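Putative acetyltransferase (PDB 3H4Q) is of unknown function but belongs to the GNAT family and so probably transfers the acetyl group of acetyl-CoA to an acceptor not yet identified. Local coordinates at residues 68-73 with 80-85; 24-29 with 60-65; 106-111 with 123-128; 140-145 with 180-185. All coordinates share one frame; numbering follows the deposited sequence.

Contacts 1 and 4 and the strand of contact 3 share one mixed sheet, on which the helix of contact 3 and contact 2 pack. Contacts 1 and 2 (centres about 9 Å apart) are joined by Gly24 N to Leu70 O (2.8 Å). Contacts 1 and 3 (centres about 8 Å apart) join where strands 78-86 and 106-112 pair, Val84 N to Arg110 O (2.9 Å). Contact 3 meets contact 4 (centres about 11 Å apart) through Thr142 OG1 and Ile108 O. Contacts 2 and 4, centres about 23 Å apart, lie on opposite sides of the chain's centre. A bound polyethylene glycol, probably from the crystallisation liquor, touches Asp68, Tyr69, Tyr71, Val85 and Phe106 of contacts 1 and 3.

Contact 1. Residues 68-73 with 80-85; sequences DYLYVL and YGFIVV
Tyr71 and Ile83 form the hydrogen-bonded antiparallel pair at the middle of a beta hairpin: the axes of strands 70-73 and 80-85 approach to 4.7 Å, with N-to-C directions 162° apart. The pair closes in both directions, Tyr71 N to Ile83 O and Ile83 N to Tyr71 O, each at 2.9 Å. Beyond it, Val85 N reaches Tyr69 O, and Tyr80 N reaches Leu73 O at 2.8 Å in a nearly straight bond (170°). Leu70-Val84 and Val72-Phe82 are non-hydrogen-bonded pairs, and their side chains leave on the face opposite to Tyr71 and Ile83.

On the Leu70 face, Leu70 CD1 lies 3.7 Å from Val84 CG2 and also nears Phe82 CD2. Phe82 CB lies 4.1 Å from Val72 CG1. Phe82 CG sits between the backbone N and the carbonyl carbon (chi1 66°), which carries the ring away from strand 70-73, toward Phe61 of helix 57-66. On the other face, Ile83 CG2 packs 3.7 Å from Tyr71 CB, while Val85 CG1 comes at the edge of the Tyr71 ring, near its plane and 4.0 Å from CE1. Helix 120-134 covers this side: Val128 touches Ile83 and Val85, and Tyr127 meets the Tyr71 ring edge-to-face.

Backbone bonds thus tie the two strands, outward-facing groups pair with the neighbouring strands, and mainly apolar side chains pack on both faces. Asp68, Tyr69, Tyr71 and Val85 line a pocket where aromatic and aliphatic groups and a carboxylate meet a flexible polyether.

Contact 2. Residues 24-29 with 60-65; sequences GKMSDL and HFEEDI
Ile65 and Met26 make the closest apolar contact between helix 57-66 and the loop that follows strand 21-23. The Ile65 side chain can be followed outward. Its CB is aimed at the loop and divides into two branches. CG2 is anti to the backbone N and meets three groups: the methyl CE of Met26 at 3.5 Å, Met26 N at 3.8 Å and Gly24 O at 3.9 Å. CG1 takes the position anti to the carbonyl carbon (chi1 -75°) and serves as a spacer. With the chain extended beyond it (chi2 170°), CD1 arrives 3.5 Å from Lys25 O. The two branches thus straddle the start of the loop, one on the side of Gly24 and Met26, the other against the Lys25 carbonyl.

Met26, modelled as selenomethionine, starts neither toward nor away from the helix, and bends at its second and third torsions bring its end nearer. These bends put Met26 SE 4.1 Å from Glu62 CG, the two side chains crossing at about a right angle. Leu29 adds a looser contact, CD1 near Phe61 CB, which is less certain because Leu29 has two deposited conformers.

The turn is held by polar bonds of its own. Lys25 N donates to Asp28 OD2 (2.8 Å), approaching on the anti side of the carboxylate, 26° out of its plane, and Asp28 N returns to Lys25 O at 3.0 Å. Asp28 OD2 also forms a salt bridge with Arg22, tying the turn to strand 21-23.

Such a junction, first strand, turn, and two helices packed together before the next strand, belongs to the N-terminal beta-alpha-alpha-beta part of the GNAT fold.

Contact 3. Residues 106-111 with 123-128; sequences FVIHRL and ELFNYV
Leu111 and Phe125 meet at the centre of this packing of strand 106-112 on helix 120-134, their side chains crossing at about a right angle. Leu111 CG stands anti to the backbone N (chi1 177°), which lifts both methyls toward the helix and lets them divide the work: CD2 meets the ring obliquely, nearest Phe125 CD2 (3.3 Å), while CD1 lies 3.9 Å from Leu124 CB. Phe125 holds its own CG anti to the backbone N, though well short of the ideal (chi1 -152°), so that the ring swings out from the helix flank and reaches between Leu111 and Ile108. Ile108 is fully extended along its CG1 branch (chi2 179°) and brings CD1 to this ring and, 4.4 Å off, to Val128 CG1. The Ile108-Phe125 approach is modelled too closely for its exact distance to be trusted.

Ile108 and Leu111 are three residues apart yet face the same helix. His109 and Arg110 both pair with Val84, consistent with the beta bulge seen in this strand of GNAT proteins. The contact forms half of a beta-alpha-beta crossover leading to strand 139-143; Ile83 of strand 78-86 adjoins Val128, and the rings of Phe158 and Phe160 meet that of Phe125.

Contact 4. Residues 140-145 with 180-185; sequences ILTDTF and YAYYKN
Thr144 and Tyr180 are clasped by two bonds at one end of an antiparallel strand pair in the C-terminal half of the GNAT sheet. Thr144 N donates to Tyr180 O at 2.8 Å, nearly straight (164°), and Tyr180 N returns to the side-chain oxygen Thr144 OG1, also at 2.8 Å. Thr144 OG1 is anti to its own carbonyl carbon (chi1 -62°), a rotation that turns the hydroxyl to the backbone of the other strand.

Two hydrogen-bonded pairs continue from there. Between Thr142 and Tyr182, Tyr182 N reaches Thr142 O at 2.8 Å from above the carbonyl plane (39° out of it), and Thr142 N to Tyr182 O is the return bond. Between Ile140 and Lys184, the link from Lys184 N to Ile140 O is 2.9 Å long. Outside the pair, Thr142 OG1 bonds to Ile108 O, Asp143 OD2 to Tyr93 OH, and Lys184 NZ to Phe158 O, which ties the pair to strand 106-112, to the loop holding Tyr93 and to the chain just beyond helix 153-157.

Packing follows the pairing. Ile140 and Lys184 run side by side in the same direction, with Ile140 CG2 against Lys184 CB at 3.6 Å; Ile140 also reaches Ile129 and Val132 of helix 120-134. Next along this face, Thr142 CG2 is 3.8 Å from Tyr182 CB. The Tyr182 ring, stacked on Phe155, receives the strand at its edge: near the ring plane Asp143 CA comes 4.1 Å from CD1, and Thr144 OG1 lies 3.9 Å from Tyr182 CE1.

Contact 1. Residues 68-73 with 80-85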
# COMPACT_ATOMS: atom_id res chain seq x y z
N ASP A 68 13.69 -0.22 -2.38
CA ASP A 68 13.13 -1.34 -1.64
C ASP A 68 11.95 -0.92 -0.77
O ASP A 68 11.91 -1.21 0.43
CB ASP A 68 14.19 -2.07 -0.79
CG ASP A 68 15.09 -2.94 -1.62
OD1 ASP A 68 14.84 -3.13 -2.84
OD2 ASP A 68 16.08 -3.46 -1.03
N TYR A 69 11.00 -0.22 -1.37
CA TYR A 69 9.78 0.17 -0.66
C TYR A 69 8.56 -0.58 -1.18
O TYR A 69 7.45 -0.35 -0.69
CB TYR A 69 9.47 1.67 -0.82
CG TYR A 69 10.40 2.68 -0.17
CD1 TYR A 69 11.16 2.36 0.95
CD2 TYR A 69 10.38 4.01 -0.59
CE1 TYR A 69 11.96 3.32 1.57
CE2 TYR A 69 11.18 4.97 0.03
CZ TYR A 69 11.96 4.62 1.11
OH TYR A 69 12.75 5.55 1.75
N LEU A 70 8.75 -1.46 -2.16
CA LEU A 70 7.63 -2.15 -2.78
C LEU A 70 7.72 -3.65 -2.56
O LEU A 70 8.74 -4.25 -2.80
CB LEU A 70 7.58 -1.81 -4.29
CG LEU A 70 6.41 -2.34 -5.15
CD1 LEU A 70 6.11 -1.36 -6.29
CD2 LEU A 70 6.61 -3.77 -5.71
N TYR A 71 6.65 -4.24 -2.04
CA TYR A 71 6.58 -5.69 -1.85
C TYR A 71 5.57 -6.26 -2.83
O TYR A 71 4.59 -5.56 -3.18
CB TYR A 71 6.07 -6.06 -0.47
CG TYR A 71 6.96 -5.76 0.71
CD1 TYR A 71 6.89 -4.55 1.37
CD2 TYR A 71 7.83 -6.73 1.20
CE1 TYR A 71 7.67 -4.30 2.48
CE2 TYR A 71 8.61 -6.49 2.30
CZ TYR A 71 8.53 -5.28 2.94
OH TYR A 71 9.31 -5.05 4.04
N VAL A 72 5.78 -7.52 -3.22
CA VAL A 72 4.88 -8.25 -4.11
C VAL A 72 4.49 -9.58 -3.48
O VAL A 72 5.23 -10.10 -2.63
CB VAL A 72 5.52 -8.58 -5.49
CG1 VAL A 72 5.77 -7.31 -6.29
CG2 VAL A 72 6.79 -9.44 -5.34
N LEU A 73 3.31 -10.10 -3.84
CA LEU A 73 2.89 -11.44 -3.40
C LEU A 73 2.97 -12.24 -4.68
O LEU A 73 2.37 -11.87 -5.69
CB LEU A 73 1.52 -11.43 -2.74
CG LEU A 73 1.07 -12.77 -2.13
CD1 LEU A 73 -0.02 -12.56 -1.12
CD2 LEU A 73 0.58 -13.72 -3.19
N TYR A 80 0.51 -11.55 -7.79
CA TYR A 80 -0.93 -11.43 -7.51
C TYR A 80 -1.33 -10.17 -6.76
O TYR A 80 -2.52 -9.95 -6.51
CB TYR A 80 -1.41 -12.66 -6.74
CG TYR A 80 -1.36 -13.92 -7.56
CD1 TYR A 80 -2.34 -14.19 -8.50
CD2 TYR A 80 -0.33 -14.82 -7.42
CE1 TYR A 80 -2.31 -15.34 -9.26
CE2 TYR A 80 -0.28 -15.98 -8.19
CZ TYR A 80 -1.28 -16.23 -9.11
OH TYR A 80 -1.24 -17.37 -9.89
N GLY A 81 -0.34 -9.35 -6.40
CA GLY A 81 -0.59 -8.06 -5.79
C GLY A 81 0.69 -7.38 -5.37
O GLY A 81 1.74 -8.02 -5.33
N PHE A 82 0.62 -6.09 -5.06
CA PHE A 82 1.78 -5.38 -4.51
C PHE A 82 1.34 -4.30 -3.53
O PHE A 82 0.17 -3.94 -3.47
CB PHE A 82 2.64 -4.76 -5.61
CG PHE A 82 1.97 -3.66 -6.38
CD1 PHE A 82 1.20 -3.94 -7.50
CD2 PHE A 82 2.15 -2.33 -6.02
CE1 PHE A 82 0.60 -2.93 -8.23
CE2 PHE A 82 1.54 -1.31 -6.73
CZ PHE A 82 0.77 -1.61 -7.85
N ILE A 83 2.31 -3.78 -2.79
CA ILE A 83 2.08 -2.74 -1.80
C ILE A 83 3.34 -1.90 -1.72
O ILE A 83 4.45 -2.42 -1.85
CB ILE A 83 1.75 -3.35 -0.40
CG1 ILE A 83 1.29 -2.28 0.59
CG2 ILE A 83 2.95 -4.11 0.17
CD1 ILE A 83 0.61 -2.86 1.86
N VAL A 84 3.17 -0.59 -1.55
CA VAL A 84 4.28 0.36 -1.42
C VAL A 84 4.17 1.00 -0.05
O VAL A 84 3.12 1.55 0.28
CB VAL A 84 4.17 1.41 -2.48
CG1 VAL A 84 5.21 2.49 -2.29
CG2 VAL A 84 4.29 0.75 -3.86
N VAL A 85 5.21 0.90 0.77
CA VAL A 85 5.21 1.46 2.12
C VAL A 85 6.57 2.09 2.43
O VAL A 85 7.62 1.56 2.04
CB VAL A 85 4.92 0.40 3.18
CG1 VAL A 85 5.91 -0.75 3.09
CG2 VAL A 85 4.95 1.02 4.56

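Contact 2. Residues 24-29 with 60-65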
# COMPACT_ATOMS: atom_id res chain seq x y z
N GLY A 24 9.73 -6.37 -4.42
CA GLY A 24 9.60 -6.34 -5.86
C GLY A 24 10.95 -6.01 -6.44
O GLY A 24 11.78 -5.38 -5.79
N LYS A 25 11.17 -6.44 -7.66
CA LYS A 25 12.39 -6.22 -8.37
C LYS A 25 12.02 -5.62 -9.72
O LYS A 25 10.85 -5.59 -10.10
CB LYS A 25 13.10 -7.54 -8.56
CG LYS A 25 13.50 -8.20 -7.26
CD LYS A 25 14.33 -9.48 -7.49
CE LYS A 25 13.50 -10.63 -8.12
NZ LYS A 25 14.33 -11.84 -8.42
N MSE A 26 13.02 -5.18 -10.45
CA MSE A 26 12.79 -4.55 -11.72
C MSE A 26 12.15 -5.54 -12.69
O MSE A 26 11.30 -5.17 -13.52
CB MSE A 26 14.11 -4.00 -12.26
CG MSE A 26 13.95 -2.66 -12.94
SE MSE A 26 13.22 -1.31 -11.71
CE MSE A 26 14.73 -1.05 -10.53
N SER A 27 12.51 -6.82 -12.55
CA SER A 27 11.95 -7.87 -13.40
C SER A 27 10.46 -8.14 -13.14
O SER A 27 9.84 -8.87 -13.89
CB SER A 27 12.74 -9.16 -13.19
OG SER A 27 12.84 -9.44 -11.81
N ASP A 28 9.91 -7.60 -12.06
CA ASP A 28 8.49 -7.72 -11.76
C ASP A 28 7.64 -6.56 -12.32
O ASP A 28 6.40 -6.62 -12.23
CB ASP A 28 8.28 -7.67 -10.26
CG ASP A 28 8.96 -8.80 -9.51
OD1 ASP A 28 8.85 -9.96 -9.92
OD2 ASP A 28 9.54 -8.53 -8.44
N LEU A 29 8.28 -5.54 -12.90
CA LEU A 29 7.60 -4.32 -13.35
C LEU A 29 6.44 -4.54 -14.33
O LEU A 29 5.37 -3.97 -14.17
CB LEU A 29 8.61 -3.34 -13.95
CG LEU A 29 8.11 -1.95 -14.32
CD1 LEU A 29 7.34 -1.27 -13.16
CD2 LEU A 29 9.29 -1.10 -14.77
N HIS A 60 7.73 6.41 -11.04
CA HIS A 60 7.60 6.34 -9.59
C HIS A 60 7.73 4.89 -9.07
O HIS A 60 8.20 4.70 -7.95
CB HIS A 60 6.27 6.96 -9.13
CG HIS A 60 6.24 7.30 -7.66
ND1 HIS A 60 5.84 6.40 -6.70
CD2 HIS A 60 6.57 8.43 -7.01
CE1 HIS A 60 5.92 6.97 -5.51
NE2 HIS A 60 6.36 8.21 -5.67
N PHE A 61 7.30 3.90 -9.86
CA PHE A 61 7.42 2.48 -9.44
C PHE A 61 8.88 2.07 -9.46
O PHE A 61 9.34 1.38 -8.56
CB PHE A 61 6.65 1.47 -10.31
CG PHE A 61 5.18 1.41 -10.05
CD1 PHE A 61 4.71 1.10 -8.80
CD2 PHE A 61 4.26 1.60 -11.08
CE1 PHE A 61 3.35 1.06 -8.56
CE2 PHE A 61 2.91 1.54 -10.85
CZ PHE A 61 2.45 1.27 -9.58
N GLU A 62 9.59 2.47 -10.51
CA GLU A 62 11.02 2.19 -10.60
C GLU A 62 11.75 2.73 -9.37
O GLU A 62 12.63 2.07 -8.83
CB GLU A 62 11.61 2.79 -11.88
CG GLU A 62 11.20 2.02 -13.13
CD GLU A 62 11.66 2.68 -14.43
OE1 GLU A 62 12.01 3.87 -14.43
OE2 GLU A 62 11.66 1.98 -15.47
N GLU A 63 11.37 3.93 -8.94
CA GLU A 63 11.97 4.54 -7.77
C GLU A 63 11.64 3.77 -6.51
O GLU A 63 12.51 3.55 -5.68
CB GLU A 63 11.53 6.00 -7.62
CG GLU A 63 12.18 6.92 -8.62
CD GLU A 63 11.63 8.33 -8.56
OE1 GLU A 63 10.80 8.61 -7.66
OE2 GLU A 63 12.03 9.16 -9.41
N ASP A 64 10.39 3.34 -6.37
CA ASP A 64 9.99 2.57 -5.20
C ASP A 64 10.79 1.27 -5.10
O ASP A 64 11.22 0.87 -4.02
CB ASP A 64 8.50 2.24 -5.23
CG ASP A 64 7.60 3.47 -5.04
OD1 ASP A 64 8.04 4.48 -4.46
OD2 ASP A 64 6.42 3.39 -5.47
N ILE A 65 10.98 0.62 -6.24
CA ILE A 65 11.75 -0.61 -6.33
C ILE A 65 13.23 -0.37 -6.03
O ILE A 65 13.88 -1.18 -5.36
CB ILE A 65 11.57 -1.24 -7.71
CG1 ILE A 65 10.17 -1.87 -7.79
CG2 ILE A 65 12.66 -2.27 -8.02
CD1 ILE A 65 9.78 -2.32 -9.23

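Contact 3. Residues 106-111 with 123-128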
# COMPACT_ATOMS: atom_id res chain seq x y z
N PHE A 106 4.90 5.37 9.50
CA PHE A 106 4.95 4.69 8.21
C PHE A 106 3.69 5.04 7.41
O PHE A 106 2.65 5.38 7.98
CB PHE A 106 5.09 3.17 8.38
CG PHE A 106 6.48 2.74 8.70
CD1 PHE A 106 6.95 2.81 9.99
CD2 PHE A 106 7.33 2.30 7.71
CE1 PHE A 106 8.25 2.42 10.29
CE2 PHE A 106 8.62 1.92 8.01
CZ PHE A 106 9.07 1.97 9.30
N VAL A 107 3.79 4.95 6.08
CA VAL A 107 2.72 5.32 5.18
C VAL A 107 2.55 4.29 4.08
O VAL A 107 3.52 3.95 3.40
CB VAL A 107 3.04 6.67 4.48
CG1 VAL A 107 1.94 7.02 3.51
CG2 VAL A 107 3.27 7.79 5.50
N ILE A 108 1.32 3.80 3.90
CA ILE A 108 1.01 2.88 2.81
C ILE A 108 0.48 3.75 1.69
O ILE A 108 -0.58 4.36 1.81
CB ILE A 108 -0.04 1.85 3.22
CG1 ILE A 108 0.53 1.01 4.37
CG2 ILE A 108 -0.44 0.97 2.00
CD1 ILE A 108 -0.39 -0.03 4.91
N HIS A 109 1.24 3.82 0.61
CA HIS A 109 0.90 4.69 -0.50
C HIS A 109 0.07 4.04 -1.54
O HIS A 109 -0.69 4.72 -2.20
CB HIS A 109 2.17 5.19 -1.18
CG HIS A 109 3.03 6.01 -0.28
ND1 HIS A 109 2.68 7.28 0.10
CD2 HIS A 109 4.22 5.75 0.31
CE1 HIS A 109 3.61 7.78 0.88
NE2 HIS A 109 4.56 6.87 1.03
N ARG A 110 0.22 2.74 -1.73
CA ARG A 110 -0.56 2.04 -2.74
C ARG A 110 -0.63 0.56 -2.39
O ARG A 110 0.30 -0.00 -1.85
CB ARG A 110 0.05 2.25 -4.13
CG ARG A 110 -0.85 1.84 -5.29
CD ARG A 110 -2.06 2.77 -5.47
NE ARG A 110 -2.81 2.39 -6.66
CZ ARG A 110 -3.80 1.50 -6.72
NH1 ARG A 110 -4.22 0.86 -5.64
NH2 ARG A 110 -4.37 1.25 -7.89
N LEU A 111 -1.78 -0.04 -2.67
CA LEU A 111 -2.05 -1.47 -2.41
C LEU A 111 -2.97 -1.98 -3.51
O LEU A 111 -3.97 -1.34 -3.82
CB LEU A 111 -2.75 -1.65 -1.06
CG LEU A 111 -3.17 -3.07 -0.65
CD1 LEU A 111 -1.98 -4.04 -0.64
CD2 LEU A 111 -3.83 -3.04 0.73
N GLU A 123 -3.40 -10.00 2.51
CA GLU A 123 -2.16 -10.59 3.00
C GLU A 123 -1.01 -9.59 3.00
O GLU A 123 -0.21 -9.54 3.93
CB GLU A 123 -1.78 -11.81 2.16
CG GLU A 123 -2.74 -12.98 2.29
CD GLU A 123 -2.80 -13.52 3.71
OE1 GLU A 123 -1.72 -13.71 4.32
OE2 GLU A 123 -3.92 -13.76 4.21
N LEU A 124 -0.92 -8.78 1.96
CA LEU A 124 0.14 -7.80 1.86
C LEU A 124 -0.00 -6.71 2.93
O LEU A 124 0.97 -6.33 3.60
CB LEU A 124 0.14 -7.18 0.46
CG LEU A 124 0.67 -8.06 -0.67
CD1 LEU A 124 0.40 -7.40 -2.03
CD2 LEU A 124 2.20 -8.33 -0.49
N PHE A 125 -1.23 -6.22 3.09
CA PHE A 125 -1.53 -5.16 4.05
C PHE A 125 -1.13 -5.66 5.44
O PHE A 125 -0.49 -4.98 6.24
CB PHE A 125 -3.02 -4.86 4.04
CG PHE A 125 -3.40 -3.45 4.43
CD1 PHE A 125 -2.69 -2.72 5.38
CD2 PHE A 125 -4.58 -2.90 3.92
CE1 PHE A 125 -3.10 -1.43 5.74
CE2 PHE A 125 -5.01 -1.62 4.27
CZ PHE A 125 -4.28 -0.88 5.18
N ASN A 126 -1.49 -6.90 5.68
CA ASN A 126 -1.24 -7.51 6.94
C ASN A 126 0.22 -7.78 7.18
O ASN A 126 0.69 -7.69 8.32
CB ASN A 126 -2.04 -8.80 6.98
CG ASN A 126 -2.08 -9.38 8.32
OD1 ASN A 126 -2.98 -9.07 9.10
ND2 ASN A 126 -1.08 -10.16 8.65
N TYR A 127 0.95 -8.15 6.14
CA TYR A 127 2.38 -8.44 6.29
C TYR A 127 3.10 -7.14 6.65
O TYR A 127 3.93 -7.13 7.55
CB TYR A 127 2.92 -9.06 5.01
CG TYR A 127 4.42 -9.18 4.96
CD1 TYR A 127 5.21 -8.09 4.62
CD2 TYR A 127 5.05 -10.38 5.21
CE1 TYR A 127 6.59 -8.19 4.57
CE2 TYR A 127 6.44 -10.49 5.16
CZ TYR A 127 7.20 -9.38 4.85
OH TYR A 127 8.57 -9.45 4.81
N VAL A 128 2.78 -6.05 5.95
CA VAL A 128 3.39 -4.75 6.20
C VAL A 128 3.09 -4.21 7.60
O VAL A 128 3.98 -3.62 8.24
CB VAL A 128 2.96 -3.73 5.17
CG1 VAL A 128 3.34 -2.33 5.62
CG2 VAL A 128 3.58 -4.04 3.82

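Contact 4. Residues 140-145 with 180-185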
# COMPACT_ATOMS: atom_id res chain seq x y z
N ILE A 140 0.68 4.02 11.68
CA ILE A 140 0.81 3.74 10.26
C ILE A 140 -0.31 4.56 9.60
O ILE A 140 -1.46 4.53 10.06
CB ILE A 140 0.80 2.21 9.96
CG1 ILE A 140 0.94 1.92 8.48
CG2 ILE A 140 -0.46 1.53 10.42
CD1 ILE A 140 1.09 0.41 8.23
N LEU A 141 0.02 5.36 8.59
CA LEU A 141 -1.00 6.15 7.90
C LEU A 141 -1.19 5.84 6.41
O LEU A 141 -0.43 5.08 5.80
CB LEU A 141 -0.92 7.64 8.26
CG LEU A 141 0.33 8.41 8.69
CD1 LEU A 141 0.85 9.32 7.61
CD2 LEU A 141 -0.06 9.30 9.84
N THR A 142 -2.29 6.34 5.86
CA THR A 142 -2.61 6.07 4.47
C THR A 142 -3.75 6.98 4.07
O THR A 142 -4.11 7.88 4.81
CB THR A 142 -2.99 4.59 4.25
OG1 THR A 142 -3.13 4.33 2.84
CG2 THR A 142 -4.26 4.22 5.00
N ASP A 143 -4.29 6.78 2.88
CA ASP A 143 -5.38 7.61 2.41
C ASP A 143 -6.21 6.86 1.38
O ASP A 143 -5.78 5.84 0.83
CB ASP A 143 -4.84 8.95 1.88
CG ASP A 143 -3.92 8.78 0.69
OD1 ASP A 143 -4.44 8.53 -0.42
OD2 ASP A 143 -2.69 8.95 0.85
N THR A 144 -7.41 7.38 1.13
CA THR A 144 -8.35 6.77 0.19
C THR A 144 -7.70 6.36 -1.12
O THR A 144 -8.00 5.29 -1.66
CB THR A 144 -9.47 7.74 -0.13
OG1 THR A 144 -10.18 8.05 1.08
CG2 THR A 144 -10.43 7.15 -1.14
N PHE A 145 -6.77 7.18 -1.59
CA PHE A 145 -6.14 6.95 -2.88
C PHE A 145 -5.18 5.81 -2.93
O PHE A 145 -4.79 5.42 -4.01
CB PHE A 145 -5.46 8.23 -3.39
CG PHE A 145 -6.36 9.42 -3.40
CD1 PHE A 145 -7.51 9.43 -4.19
CD2 PHE A 145 -6.07 10.54 -2.63
CE1 PHE A 145 -8.35 10.54 -4.21
CE2 PHE A 145 -6.91 11.65 -2.64
CZ PHE A 145 -8.05 11.65 -3.43
N TYR A 180 -10.34 10.66 2.07
CA TYR A 180 -9.97 10.74 3.46
C TYR A 180 -8.54 10.29 3.67
O TYR A 180 -7.99 9.51 2.89
CB TYR A 180 -10.88 9.85 4.33
CG TYR A 180 -12.37 10.04 4.10
CD1 TYR A 180 -13.07 11.05 4.73
CD2 TYR A 180 -13.07 9.18 3.24
CE1 TYR A 180 -14.42 11.22 4.51
CE2 TYR A 180 -14.42 9.35 3.01
CZ TYR A 180 -15.09 10.36 3.65
OH TYR A 180 -16.45 10.52 3.43
N ALA A 181 -7.96 10.79 4.75
CA ALA A 181 -6.66 10.37 5.20
C ALA A 181 -7.02 9.48 6.36
O ALA A 181 -8.04 9.70 7.02
CB ALA A 181 -5.85 11.54 5.68
N TYR A 182 -6.20 8.47 6.60
CA TYR A 182 -6.43 7.52 7.66
C TYR A 182 -5.18 7.30 8.51
O TYR A 182 -4.04 7.43 8.02
CB TYR A 182 -6.74 6.16 7.06
CG TYR A 182 -8.06 6.00 6.37
CD1 TYR A 182 -8.20 6.27 5.01
CD2 TYR A 182 -9.16 5.48 7.04
CE1 TYR A 182 -9.40 6.09 4.37
CE2 TYR A 182 -10.37 5.29 6.41
CZ TYR A 182 -10.48 5.59 5.07
OH TYR A 182 -11.69 5.40 4.45
N TYR A 183 -5.39 6.93 9.77
CA TYR A 183 -4.30 6.53 10.64
C TYR A 183 -4.72 5.28 11.38
O TYR A 183 -5.90 5.01 11.56
CB TYR A 183 -3.92 7.62 11.64
CG TYR A 183 -4.96 7.85 12.71
CD1 TYR A 183 -4.96 7.09 13.88
CD2 TYR A 183 -5.93 8.81 12.55
CE1 TYR A 183 -5.92 7.29 14.85
CE2 TYR A 183 -6.90 9.01 13.52
CZ TYR A 183 -6.89 8.25 14.67
OH TYR A 183 -7.85 8.46 15.63
N LYS A 184 -3.72 4.53 11.82
CA LYS A 184 -3.92 3.36 12.65
C LYS A 184 -2.91 3.45 13.79
O LYS A 184 -1.72 3.62 13.54
CB LYS A 184 -3.69 2.05 11.90
CG LYS A 184 -3.87 0.85 12.83
CD LYS A 184 -3.78 -0.50 12.16
CE LYS A 184 -4.35 -1.56 13.12
NZ LYS A 184 -4.40 -2.93 12.53
N ASN A 185 -3.41 3.36 15.02
CA ASN A 185 -2.57 3.34 16.20
C ASN A 185 -2.23 1.87 16.42
O ASN A 185 -3.12 1.06 16.69
CB ASN A 185 -3.32 3.91 17.41
CG ASN A 185 -2.45 4.03 18.65
OD1 ASN A 185 -1.22 4.04 18.57
ND2 ASN A 185 -3.08 4.15 19.81